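Local coordinates for protein precorrin-6Y C5,15-methyltransferase (Decarboxylating) (Geobacter metallireducens, PDB 3E05) that is the C-terminal domain of a cobalamin-biosynthesis enzyme that probably methylates precorrin-6Y at C5 and C15 with S-adenosylmethionine and decarboxylates it, at residues Arg29-Leu33 with Ser53-Ala58. Residues are numbered along the deposited sequence; the frame is centred on the assembly and turned at random.
Sequences RAVTL and SVSIEA
Arg29 reaches Glu57 because its CG stands anti to the backbone N (chi1 -164°) and the chain then bends at chi3, which brings the guanidinium over Ser53 with its edge toward Glu57. Glu57 CG lies anti to the carbonyl carbon and the chain runs extended beyond it, carrying the carboxylate across Arg29 at about a right angle. Arg29 is modelled in two conformers; in the one described, NH1 donates to Glu57 OE2 at 2.9 Å in a salt bridge. The oxygen lies close to the guanidinium plane but is met from above its own carboxylate, the planes 81° apart, and the N-H points off line, at 138°. Ser53 CB covers one guanidinium face, with OG 3.1 Å from Arg29 NE. Both charged groups have further partners: NH2 pairs with Asp13 and the carbonyl of Thr24, while Ile11 gives its N-H to OE2 and takes NH1 on its carbonyl.

One turn along, Leu33 supplies the greasy part. CD1 sits 3.7 Å from Glu57 CB, and CD2 meets Ala58 CB at 3.8 Å and Val54 CG1 at 4.2 Å. Val54 and Ala58 also rest on Met44 of strand 43-47, so helices 26-35 and 53-61 pack beside the parallel strands of a Rossmann-like methyltransferase fold. An alanine in place of Glu57 would probably leave Arg29 NH1 without its carboxylate and the Ile11 N-H without its acceptor, weakening the tie to helix 53-61.

With every touching residue buried, Glu57 and Asp13 probably balance the arginine's charge in this conformer, tying residues near the chain's N-terminus to both helices.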
loop_
_atom_site.group_PDB
_atom_site.type_symbol
_atom_site.label_atom_id
_atom_site.label_comp_id
_atom_site.label_asym_id
_atom_site.label_seq_id
_atom_site.Cartn_x
_atom_site.Cartn_y
_atom_site.Cartn_z
ATOM N N ARG D 29 -3.837 14.190 6.308
ATOM C CA ARG D 29 -4.525 15.267 7.015
ATOM C C ARG D 29 -6.028 15.247 6.718
ATOM O O ARG D 29 -6.820 15.328 7.618
ATOM C CB ARG D 29 -3.928 16.620 6.619
ATOM C CG ARG D 29 -4.276 17.771 7.551
ATOM C CD ARG D 29 -3.748 19.084 6.968
ATOM N NE ARG D 29 -2.327 19.012 6.625
ATOM C CZ ARG D 29 -1.782 19.559 5.537
ATOM N NH1 ARG D 29 -2.530 20.225 4.667
ATOM N NH2 ARG D 29 -0.479 19.431 5.302
ATOM N N ALA D 30 -6.392 15.162 5.442
ATOM C CA ALA D 30 -7.801 15.096 5.022
ATOM C C ALA D 30 -8.513 13.903 5.659
ATOM O O ALA D 30 -9.579 14.065 6.240
ATOM C CB ALA D 30 -7.912 15.031 3.513
ATOM N N VAL D 31 -7.903 12.713 5.589
ATOM C CA VAL D 31 -8.489 11.516 6.226
ATOM C C VAL D 31 -8.631 11.711 7.753
ATOM O O VAL D 31 -9.653 11.344 8.337
ATOM C CB VAL D 31 -7.635 10.236 5.954
ATOM C CG1 VAL D 31 -8.327 8.994 6.522
ATOM C CG2 VAL D 31 -7.386 10.055 4.453
ATOM N N THR D 32 -7.624 12.315 8.366
ATOM C CA THR D 32 -7.630 12.605 9.828
ATOM C C THR D 32 -8.823 13.507 10.206
ATOM O O THR D 32 -9.581 13.196 11.141
ATOM C CB THR D 32 -6.294 13.242 10.256
ATOM O OG1 THR D 32 -5.235 12.311 10.044
ATOM C CG2 THR D 32 -6.284 13.669 11.729
ATOM N N LEU D 33 -9.013 14.575 9.440
ATOM C CA LEU D 33 -10.136 15.516 9.636
ATOM C C LEU D 33 -11.491 14.844 9.441
ATOM O O LEU D 33 -12.399 15.069 10.223
ATOM C CB LEU D 33 -9.982 16.708 8.697
ATOM C CG LEU D 33 -8.808 17.627 9.059
ATOM C CD1 LEU D 33 -8.471 18.484 7.881
ATOM C CD2 LEU D 33 -9.071 18.434 10.329
ATOM N N SER D 53 -0.915 22.165 11.023
ATOM C CA SER D 53 -1.663 22.002 9.770
ATOM C C SER D 53 -3.046 21.380 9.984
ATOM O O SER D 53 -4.002 21.745 9.298
ATOM C CB SER D 53 -0.855 21.214 8.730
ATOM O OG SER D 53 -0.740 19.851 9.092
ATOM N N VAL D 54 -3.149 20.453 10.938
ATOM C CA VAL D 54 -4.429 19.839 11.303
ATOM C C VAL D 54 -5.339 20.893 11.919
ATOM O O VAL D 54 -6.476 21.054 11.486
ATOM C CB VAL D 54 -4.255 18.642 12.268
ATOM C CG1 VAL D 54 -5.615 18.009 12.639
ATOM C CG2 VAL D 54 -3.304 17.587 11.637
ATOM N N SER D 55 -4.815 21.620 12.904
ATOM C CA SER D 55 -5.537 22.730 13.555
ATOM C C SER D 55 -6.039 23.753 12.552
ATOM O O SER D 55 -7.175 24.212 12.654
ATOM C CB SER D 55 -4.617 23.439 14.546
ATOM O OG SER D 55 -4.644 22.783 15.787
ATOM N N ILE D 56 -5.200 24.076 11.573
ATOM C CA ILE D 56 -5.516 25.128 10.603
ATOM C C ILE D 56 -6.645 24.722 9.652
ATOM O O ILE D 56 -7.601 25.471 9.459
ATOM C CB ILE D 56 -4.253 25.596 9.854
ATOM C CG1 ILE D 56 -3.401 26.471 10.781
ATOM C CG2 ILE D 56 -4.590 26.343 8.575
ATOM C CD1 ILE D 56 -2.014 26.728 10.251
ATOM N N GLU D 57 -6.558 23.529 9.072
ATOM C CA GLU D 57 -7.665 23.039 8.232
ATOM C C GLU D 57 -8.955 22.706 9.018
ATOM O O GLU D 57 -10.062 22.954 8.536
ATOM C CB GLU D 57 -7.194 21.900 7.305
ATOM C CG GLU D 57 -6.255 22.403 6.204
ATOM C CD GLU D 57 -5.900 21.355 5.187
ATOM O OE1 GLU D 57 -6.428 20.227 5.271
ATOM O OE2 GLU D 57 -5.075 21.647 4.302
ATOM N N ALA D 58 -8.804 22.203 10.246
ATOM C CA ALA D 58 -9.936 22.036 11.173
ATOM C C ALA D 58 -10.681 23.354 11.416
ATOM O O ALA D 58 -11.915 23.372 11.496
ATOM C CB ALA D 58 -9.462 21.503 12.486
#